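High-affinity zinc uptake system protein znuA (Streptococcus suis, PDB 3MFQ) probably captures zinc and related divalent metal ions outside the cell and delivers them to a membrane transporter for uptake. Local coordinates at residues A[250-254]-A[255-259]; A[264-267]-A[268-271]; A[11-14]-A[15-18]; A[33-36]-A[37-40]. One frame throughout, in Å; residues are numbered along the deposited sequence.

Contact 1 of 4, residues A[250-254]-A[255-259]; sequences ELFSD and SLAPE. With ZN (zinc ion), chain D.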
loop_
_atom_site.group_PDB
_atom_site.type_symbol
_atom_site.label_atom_id
_atom_site.label_comp_id
_atom_site.label_asym_id
_atom_site.label_seq_id
_atom_site.Cartn_x
_atom_site.Cartn_y
_atom_site.Cartn_z
ATOM N N GLU A 250 13.690 3.781 -0.531
ATOM C CA GLU A 250 12.336 4.298 -0.621
ATOM C C GLU A 250 11.333 3.290 -0.084
ATOM O O GLU A 250 11.444 2.091 -0.337
ATOM C CB GLU A 250 11.992 4.645 -2.069
ATOM C CG GLU A 250 12.691 5.878 -2.609
ATOM C CD GLU A 250 12.337 6.143 -4.057
ATOM O OE1 GLU A 250 11.978 5.176 -4.763
ATOM O OE2 GLU A 250 12.417 7.313 -4.487
ATOM N N LEU A 251 10.359 3.788 0.669
ATOM C CA LEU A 251 9.253 2.964 1.122
ATOM C C LEU A 251 8.229 2.856 0.003
ATOM O O LEU A 251 8.020 3.808 -0.750
ATOM C CB LEU A 251 8.597 3.577 2.362
ATOM C CG LEU A 251 9.418 3.653 3.649
ATOM C CD1 LEU A 251 8.641 4.384 4.729
ATOM C CD2 LEU A 251 9.803 2.264 4.118
ATOM N N PHE A 252 7.598 1.695 -0.114
ATOM C CA PHE A 252 6.511 1.527 -1.063
ATOM C C PHE A 252 5.194 1.630 -0.316
ATOM O O PHE A 252 4.930 0.849 0.597
ATOM C CB PHE A 252 6.604 0.175 -1.765
ATOM C CG PHE A 252 7.941 -0.098 -2.383
ATOM C CD1 PHE A 252 8.307 0.508 -3.573
ATOM C CD2 PHE A 252 8.829 -0.974 -1.784
ATOM C CE1 PHE A 252 9.537 0.252 -4.146
ATOM C CE2 PHE A 252 10.057 -1.235 -2.352
ATOM C CZ PHE A 252 10.414 -0.620 -3.535
ATOM N N SER A 253 4.370 2.601 -0.692
ATOM C CA SER A 253 3.073 2.770 -0.056
ATOM C C SER A 253 1.951 2.426 -1.024
ATOM O O SER A 253 1.099 1.591 -0.727
ATOM C CB SER A 253 2.902 4.202 0.451
ATOM O OG SER A 253 2.699 5.100 -0.626
ATOM N N ASP A 254 1.966 3.068 -2.186
ATOM C CA ASP A 254 0.878 2.934 -3.142
ATOM C C ASP A 254 1.270 2.132 -4.372
ATOM O O ASP A 254 0.606 2.210 -5.402
ATOM C CB ASP A 254 0.374 4.315 -3.563
ATOM C CG ASP A 254 -0.243 5.081 -2.413
ATOM O OD1 ASP A 254 -0.632 4.441 -1.414
ATOM O OD2 ASP A 254 -0.342 6.322 -2.509
ATOM N N SER A 255 2.342 1.357 -4.265
ATOM C CA SER A 255 2.795 0.556 -5.392
ATOM C C SER A 255 3.933 -0.378 -5.023
ATOM O O SER A 255 4.723 -0.089 -4.129
ATOM C CB SER A 255 3.243 1.459 -6.542
ATOM O OG SER A 255 3.762 0.695 -7.618
ATOM N N LEU A 256 4.006 -1.505 -5.724
ATOM C CA LEU A 256 5.158 -2.388 -5.648
ATOM C C LEU A 256 6.273 -1.807 -6.501
ATOM O O LEU A 256 6.152 -0.699 -7.023
ATOM C CB LEU A 256 4.797 -3.778 -6.165
ATOM C CG LEU A 256 4.284 -4.794 -5.145
ATOM C CD1 LEU A 256 3.477 -4.114 -4.056
ATOM C CD2 LEU A 256 3.472 -5.879 -5.836
ATOM N N ALA A 257 7.358 -2.559 -6.645
ATOM C CA ALA A 257 8.456 -2.147 -7.509
ATOM C C ALA A 257 8.304 -2.780 -8.889
ATOM O O ALA A 257 7.687 -3.837 -9.025
ATOM C CB ALA A 257 9.791 -2.525 -6.892
ATOM N N PRO A 258 8.858 -2.125 -9.920
ATOM C CA PRO A 258 8.785 -2.639 -11.291
ATOM C C PRO A 258 9.395 -4.029 -11.402
ATOM O O PRO A 258 10.470 -4.274 -10.857
ATOM C CB PRO A 258 9.623 -1.633 -12.086
ATOM C CG PRO A 258 9.569 -0.381 -11.288
ATOM C CD PRO A 258 9.540 -0.820 -9.855
ATOM N N GLU A 259 8.707 -4.928 -12.100
ATOM C CA GLU A 259 9.201 -6.283 -12.296
ATOM C C GLU A 259 10.421 -6.254 -13.210
ATOM O O GLU A 259 10.329 -5.834 -14.362
ATOM C CB GLU A 259 8.104 -7.166 -12.898
ATOM C CG GLU A 259 8.383 -8.661 -12.834
ATOM C CD GLU A 259 7.502 -9.390 -11.833
ATOM O OE1 GLU A 259 7.815 -10.554 -11.503
ATOM O OE2 GLU A 259 6.499 -8.803 -11.376
HETATM ZN ZN ZN D . -1.586 6.449 -0.517
#

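Contact 2 of 4, residues A[264-267]-A[268-271]; sequences DTFI and DMYK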
loop_
_atom_site.group_PDB
_atom_site.type_symbol
_atom_site.label_atom_id
_atom_site.label_comp_id
_atom_site.label_asym_id
_atom_site.label_seq_id
_atom_site.Cartn_x
_atom_site.Cartn_y
_atom_site.Cartn_z
ATOM N N ASP A 264 9.796 -6.128 -5.867
ATOM C CA ASP A 264 9.100 -6.867 -6.917
ATOM C C ASP A 264 7.732 -7.382 -6.480
ATOM O O ASP A 264 6.701 -6.926 -6.971
ATOM C CB ASP A 264 9.965 -8.040 -7.382
ATOM C CG ASP A 264 9.306 -8.859 -8.463
ATOM O OD1 ASP A 264 8.623 -8.264 -9.324
ATOM O OD2 ASP A 264 9.477 -10.096 -8.453
ATOM N N THR A 265 7.730 -8.342 -5.563
ATOM C CA THR A 265 6.489 -8.933 -5.087
ATOM C C THR A 265 6.038 -8.260 -3.801
ATOM O O THR A 265 6.740 -7.409 -3.254
ATOM C CB THR A 265 6.641 -10.444 -4.841
ATOM O OG1 THR A 265 7.429 -10.663 -3.665
ATOM C CG2 THR A 265 7.313 -11.111 -6.031
ATOM N N PHE A 266 4.864 -8.653 -3.318
ATOM C CA PHE A 266 4.275 -8.037 -2.135
ATOM C C PHE A 266 5.086 -8.314 -0.876
ATOM O O PHE A 266 5.456 -7.393 -0.152
ATOM C CB PHE A 266 2.834 -8.512 -1.946
ATOM C CG PHE A 266 2.227 -8.092 -0.641
ATOM C CD1 PHE A 266 1.677 -6.831 -0.492
ATOM C CD2 PHE A 266 2.215 -8.957 0.440
ATOM C CE1 PHE A 266 1.121 -6.440 0.712
ATOM C CE2 PHE A 266 1.661 -8.574 1.646
ATOM C CZ PHE A 266 1.114 -7.313 1.783
ATOM N N ILE A 267 5.356 -9.588 -0.617
ATOM C CA ILE A 267 6.093 -9.976 0.577
ATOM C C ILE A 267 7.487 -9.361 0.589
ATOM O O ILE A 267 7.993 -8.977 1.642
ATOM C CB ILE A 267 6.201 -11.504 0.708
ATOM C CG1 ILE A 267 4.811 -12.126 0.845
ATOM C CG2 ILE A 267 7.063 -11.877 1.901
ATOM C CD1 ILE A 267 4.832 -13.620 1.061
ATOM N N ASP A 268 8.104 -9.268 -0.584
ATOM C CA ASP A 268 9.425 -8.658 -0.696
ATOM C C ASP A 268 9.348 -7.151 -0.492
ATOM O O ASP A 268 10.185 -6.564 0.190
ATOM C CB ASP A 268 10.066 -8.996 -2.043
ATOM C CG ASP A 268 10.468 -10.457 -2.145
ATOM O OD1 ASP A 268 10.452 -11.152 -1.107
ATOM O OD2 ASP A 268 10.800 -10.910 -3.258
ATOM N N MET A 269 8.333 -6.527 -1.080
ATOM C CA MET A 269 8.095 -5.109 -0.865
ATOM C C MET A 269 7.931 -4.844 0.623
ATOM O O MET A 269 8.360 -3.814 1.136
ATOM C CB MET A 269 6.848 -4.653 -1.625
ATOM C CG MET A 269 6.410 -3.228 -1.324
ATOM S SD MET A 269 5.452 -3.073 0.197
ATOM C CE MET A 269 3.970 -3.977 -0.240
ATOM N N TYR A 270 7.307 -5.787 1.314
ATOM C CA TYR A 270 7.063 -5.651 2.742
ATOM C C TYR A 270 8.364 -5.697 3.528
ATOM O O TYR A 270 8.639 -4.826 4.356
ATOM C CB TYR A 270 6.152 -6.774 3.220
ATOM C CG TYR A 270 5.128 -6.342 4.231
ATOM C CD1 TYR A 270 5.512 -5.873 5.477
ATOM C CD2 TYR A 270 3.771 -6.411 3.943
ATOM C CE1 TYR A 270 4.579 -5.480 6.400
ATOM C CE2 TYR A 270 2.828 -6.020 4.869
ATOM C CZ TYR A 270 3.239 -5.555 6.097
ATOM O OH TYR A 270 2.314 -5.160 7.035
ATOM N N LYS A 271 9.156 -6.733 3.273
ATOM C CA LYS A 271 10.429 -6.905 3.957
ATOM C C LYS A 271 11.314 -5.696 3.711
ATOM O O LYS A 271 11.928 -5.166 4.636
ATOM C CB LYS A 271 11.130 -8.176 3.476
ATOM C CG LYS A 271 10.375 -9.459 3.780
ATOM C CD LYS A 271 11.149 -10.678 3.301
ATOM C CE LYS A 271 10.394 -11.961 3.601
ATOM N NZ LYS A 271 11.138 -13.161 3.129
#

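Contact 3 of 4, residues A[11-14]-A[15-18]; sequences VTTS and FLND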
loop_
_atom_site.group_PDB
_atom_site.type_symbol
_atom_site.label_atom_id
_atom_site.label_comp_id
_atom_site.label_asym_id
_atom_site.label_seq_id
_atom_site.Cartn_x
_atom_site.Cartn_y
_atom_site.Cartn_z
ATOM N N VAL A 11 -6.357 -5.791 -13.890
ATOM C CA VAL A 11 -5.856 -5.606 -12.546
ATOM C C VAL A 11 -5.307 -4.194 -12.390
ATOM O O VAL A 11 -4.477 -3.744 -13.176
ATOM C CB VAL A 11 -4.803 -6.692 -12.185
ATOM C CG1 VAL A 11 -5.201 -8.066 -12.755
ATOM C CG2 VAL A 11 -3.418 -6.284 -12.666
ATOM N N THR A 12 -5.808 -3.489 -11.382
ATOM C CA THR A 12 -5.529 -2.066 -11.235
ATOM C C THR A 12 -4.081 -1.774 -10.864
ATOM O O THR A 12 -3.389 -1.044 -11.571
ATOM C CB THR A 12 -6.477 -1.399 -10.212
ATOM O OG1 THR A 12 -6.527 -2.187 -9.017
ATOM C CG2 THR A 12 -7.878 -1.287 -10.790
ATOM N N THR A 13 -3.617 -2.351 -9.763
ATOM C CA THR A 13 -2.289 -2.029 -9.256
ATOM C C THR A 13 -1.346 -3.220 -9.280
ATOM O O THR A 13 -1.776 -4.368 -9.384
ATOM C CB THR A 13 -2.357 -1.517 -7.819
ATOM O OG1 THR A 13 -2.469 -2.632 -6.928
ATOM C CG2 THR A 13 -3.553 -0.595 -7.641
ATOM N N SER A 14 -0.055 -2.932 -9.167
ATOM C CA SER A 14 0.964 -3.967 -9.126
ATOM C C SER A 14 0.732 -4.916 -7.959
ATOM O O SER A 14 1.171 -6.064 -7.988
ATOM C CB SER A 14 2.348 -3.334 -9.014
ATOM O OG SER A 14 2.401 -2.446 -7.911
ATOM N N PHE A 15 0.050 -4.430 -6.926
ATOM C CA PHE A 15 -0.288 -5.273 -5.787
ATOM C C PHE A 15 -1.060 -6.473 -6.272
ATOM O O PHE A 15 -0.664 -7.617 -6.069
ATOM C CB PHE A 15 -1.163 -4.519 -4.793
ATOM C CG PHE A 15 -0.456 -3.427 -4.076
ATOM C CD1 PHE A 15 0.363 -3.710 -3.002
ATOM C CD2 PHE A 15 -0.611 -2.113 -4.472
ATOM C CE1 PHE A 15 1.017 -2.702 -2.338
ATOM C CE2 PHE A 15 0.040 -1.100 -3.812
ATOM C CZ PHE A 15 0.856 -1.393 -2.744
ATOM N N LEU A 16 -2.185 -6.194 -6.912
ATOM C CA LEU A 16 -3.049 -7.245 -7.395
ATOM C C LEU A 16 -2.295 -8.076 -8.426
ATOM O O LEU A 16 -2.336 -9.308 -8.381
ATOM C CB LEU A 16 -4.339 -6.644 -7.952
ATOM C CG LEU A 16 -4.961 -5.663 -6.950
ATOM C CD1 LEU A 16 -6.311 -5.157 -7.424
ATOM C CD2 LEU A 16 -5.077 -6.301 -5.571
ATOM N N ASN A 17 -1.575 -7.401 -9.325
ATOM C CA ASN A 17 -0.743 -8.089 -10.313
ATOM C C ASN A 17 0.078 -9.231 -9.713
ATOM O O ASN A 17 0.187 -10.303 -10.304
ATOM C CB ASN A 17 0.193 -7.112 -11.029
ATOM C CG ASN A 17 0.887 -7.747 -12.223
ATOM O OD1 ASN A 17 0.231 -8.286 -13.115
ATOM N ND2 ASN A 17 2.216 -7.691 -12.246
ATOM N N ASP A 18 0.657 -8.992 -8.543
ATOM C CA ASP A 18 1.422 -10.015 -7.843
ATOM C C ASP A 18 0.501 -11.090 -7.277
ATOM O O ASP A 18 0.682 -12.280 -7.531
ATOM C CB ASP A 18 2.233 -9.387 -6.712
ATOM C CG ASP A 18 2.991 -10.415 -5.895
ATOM O OD1 ASP A 18 3.496 -11.394 -6.486
ATOM O OD2 ASP A 18 3.090 -10.240 -4.662
#

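Contact 4 of 4, residues A[33-36]-A[37-40]; sequences LIPA and GEDP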
loop_
_atom_site.group_PDB
_atom_site.type_symbol
_atom_site.label_atom_id
_atom_site.label_comp_id
_atom_site.label_asym_id
_atom_site.label_seq_id
_atom_site.Cartn_x
_atom_site.Cartn_y
_atom_site.Cartn_z
ATOM N N LEU A 33 -3.352 -2.251 -15.180
ATOM C CA LEU A 33 -3.757 -0.938 -15.662
ATOM C C LEU A 33 -2.791 0.138 -15.193
ATOM O O LEU A 33 -2.221 0.872 -16.000
ATOM C CB LEU A 33 -5.171 -0.612 -15.185
ATOM C CG LEU A 33 -6.191 -1.733 -15.374
ATOM C CD1 LEU A 33 -7.594 -1.191 -15.180
ATOM C CD2 LEU A 33 -6.049 -2.363 -16.745
ATOM N N ILE A 34 -2.610 0.224 -13.879
ATOM C CA ILE A 34 -1.724 1.217 -13.289
ATOM C C ILE A 34 -0.310 0.659 -13.140
ATOM O O ILE A 34 -0.069 -0.222 -12.315
ATOM C CB ILE A 34 -2.245 1.684 -11.917
ATOM C CG1 ILE A 34 -3.718 2.087 -12.020
ATOM C CG2 ILE A 34 -1.398 2.827 -11.384
ATOM C CD1 ILE A 34 -4.322 2.551 -10.718
ATOM N N PRO A 35 0.628 1.172 -13.947
ATOM C CA PRO A 35 2.023 0.717 -13.949
ATOM C C PRO A 35 2.698 0.939 -12.602
ATOM O O PRO A 35 2.506 1.986 -11.985
ATOM C CB PRO A 35 2.679 1.606 -15.010
ATOM C CG PRO A 35 1.557 2.070 -15.871
ATOM C CD PRO A 35 0.394 2.227 -14.947
ATOM N N ALA A 36 3.479 -0.039 -12.157
ATOM C CA ALA A 36 4.223 0.088 -10.912
ATOM C C ALA A 36 4.993 1.399 -10.901
ATOM O O ALA A 36 5.629 1.762 -11.888
ATOM C CB ALA A 36 5.175 -1.082 -10.744
ATOM N N GLY A 37 4.925 2.112 -9.785
ATOM C CA GLY A 37 5.610 3.383 -9.659
ATOM C C GLY A 37 4.669 4.557 -9.821
ATOM O O GLY A 37 5.024 5.690 -9.501
ATOM N N GLU A 38 3.467 4.288 -10.326
ATOM C CA GLU A 38 2.454 5.328 -10.471
ATOM C C GLU A 38 1.511 5.356 -9.269
ATOM O O GLU A 38 1.516 4.445 -8.440
ATOM C CB GLU A 38 1.670 5.153 -11.773
ATOM C CG GLU A 38 2.522 5.281 -13.027
ATOM C CD GLU A 38 1.694 5.410 -14.293
ATOM O OE1 GLU A 38 0.593 5.999 -14.232
ATOM O OE2 GLU A 38 2.150 4.933 -15.354
ATOM N N ASP A 39 0.703 6.407 -9.181
ATOM C CA ASP A 39 -0.154 6.618 -8.022
ATOM C C ASP A 39 -1.631 6.453 -8.360
ATOM O O ASP A 39 -2.211 7.284 -9.053
ATOM C CB ASP A 39 0.094 8.011 -7.445
ATOM C CG ASP A 39 -0.703 8.272 -6.188
ATOM O OD1 ASP A 39 -1.565 7.437 -5.837
ATOM O OD2 ASP A 39 -0.465 9.317 -5.548
ATOM N N PRO A 40 -2.248 5.375 -7.853
ATOM C CA PRO A 40 -3.667 5.090 -8.088
ATOM C C PRO A 40 -4.574 6.216 -7.601
ATOM O O PRO A 40 -5.655 6.398 -8.157
ATOM C CB PRO A 40 -3.907 3.820 -7.266
ATOM C CG PRO A 40 -2.563 3.178 -7.169
ATOM C CD PRO A 40 -1.595 4.317 -7.067
#

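Contact 1 of 4, residues A[250-254]-A[255-259]
F252 overlaps A257 with the far end of its ring. CE1 and CZ of F252 both lie 3.9 Å from CB of A257, and the methyl approaches at a slant. Nearer the backbone, the carbonyl O of S255 lies 3.7 Å from CG of F252. CG of F252 stands anti to its own carbonyl carbon (chi1 -52°), which puts the ring alongside this part of the loop. The carbonyl O of E250 sits 4.1 Å above one face of the ring, toward the rim. The ring also meets that of H272 and touches M269, both on helix 266-281.

Between the two overlapping residues the loop carries D254 to the metal. The CB of D254 is directed away from 255-259, and the side chain grips the zinc ion with both carboxylate oxygens, OD1 and OD2 each 2.4 Å from the metal. H41, H104 and H170 complete the site through their NE2 atoms. This set of three histidines and one aspartate is found in zinc-binding members of the family, such as TroA, which hold the metal between two lobes.

S253 OG is hydrogen-bonded to E219. S255 turns its hydroxyl forward along the chain, OG anti to the backbone N (chi1 176°). There OG donates to O of L256 at 2.8 Å, tilted 17° from the carbonyl plane. The same hydroxyl also pairs with G37 N, so it ties two loops together.

Contact 2 of 4, residues A[264-267]-A[268-271]
F266 and Y270 lie side by side, one helical turn apart, and point the same way. Their rings form an offset edge-to-face (T-shaped) pair. The edge of Y270 is turned toward the face of F266, with planes at 76° and centroids 5.5 Å apart. The closest ring atoms are CZ of F266 and CD2 of Y270, at 3.5 Å. M269 comes across F266 from another direction. Its chain bends at chi2 (-81°) and chi3 (-66°), and this brings CE to 3.7 Å from CD1 of F266.

These residues form the first turns of helix 266-281, the last helix of the chain. T265 is its N-cap. T265 OG1 accepts a weak hydrogen bond from D268 N at 3.4 Å, while T265 O takes M269 N at 2.8 Å. The side chain of D268 crosses that of T265 beside this cap. F266 N is bonded to D18 of helix 14-24.

I267 and K271, one turn apart, also run alongside each other. CG2 of I267 lies 3.7 Å from CE of K271, whose chain is extended beyond CG. The lysine makes a cation-pi contact with W151. F266 stacks on Y112, and Y141 of helix 131-156 touches both F266 and I267.

Contact 3 of 4, residues A[11-14]-A[15-18]
The backbone leaves strand 8-11 at V11 and bends through T12 and T13 into helix 14-24, where N17 N bonds T13 O at 3.0 Å, nearly straight at 176°. The next bond of the helix, D18 N to S14 O, is also 3.0 Å long. T13 is the N-cap. Its OG1 takes a weak bond from F15 N, but the position of this oxygen is less certain. CB of T13 lies in the plane of the F15 ring, at its edge, 3.8 Å from CD2.

L16 reaches back to the loop. Its CD1 lies 3.4 Å from OG1 of T12, and the two side chains pass at an angle. That hydroxyl is hydrogen-bonded to E67. The strand, bend and helix open a beta-alpha-beta unit, since strand 29-32 pairs in parallel with strand 8-11 in the sheet. V11 leans on the helix, with CG2 4.1 Å from CB of N17 and CB 4.3 Å from CB of L16.

S14 places OG between its backbone N and carbonyl carbon (chi1 54°). There it pairs with L256 N. OD2 of D18 accepts from F266 N, and OD1 is bonded to Q22, farther along the same helix.

Contact 4 of 4, residues A[33-36]-A[37-40]
I34 packs on E38, the last residue of a type II beta turn that begins at P35. The turn is closed by E38 N bonding P35 O at 3.0 Å, with an angle of 152° at the hydrogen. It lies in the loop after strand 29-32, and the metal ligand H41 follows directly after P40. G37 occupies the third position of the turn. Its phi of 102° is a backbone conformation open mainly to glycine.

I34 makes two contacts with different branches. CG2 of I34 lies 3.9 Å from CB of E38, where the two side chains cross at a slant. The other branch extends fully (chi2 180°), carrying CD1 to 3.7 Å from CB of P40. Here the two side chains meet at about a right angle. Y43 touches both I34 and E38, and F66 touches P40.

OD1 of D39 is hydrogen-bonded to H41 N and OD2 to T192, which is consistent with D39 helping to position that ligand.

E38 is extended beyond CG and crosses P35 at a slant, its carboxylate beside the CG-CD edge of the proline ring. Its carboxylate carbon CD ends 3.5 Å from CD of P35.

Contacts 1, 3 and 4 meet near the zinc ion. Contact 1 holds the ligand D254, and contact 4 ends one residue before the ligand H41. S255 OG of contact 1 bonds G37 N of contact 4 at 2.8 Å. L256 N bonds S14 OG of contact 3 at 2.9 Å. Contacts 3 and 4 are tied by two backbone hydrogen bonds, V11 O to L33 N and T12 O to I34 N, both 2.7 Å. Contact 2 lies farther off, with the M269 side chain about 12 Å from the zinc. It reaches contact 3 through F266 N and D18 OD2, 2.7 Å apart, and packs on F252 of contact 1. Contacts 2 and 4 do not touch.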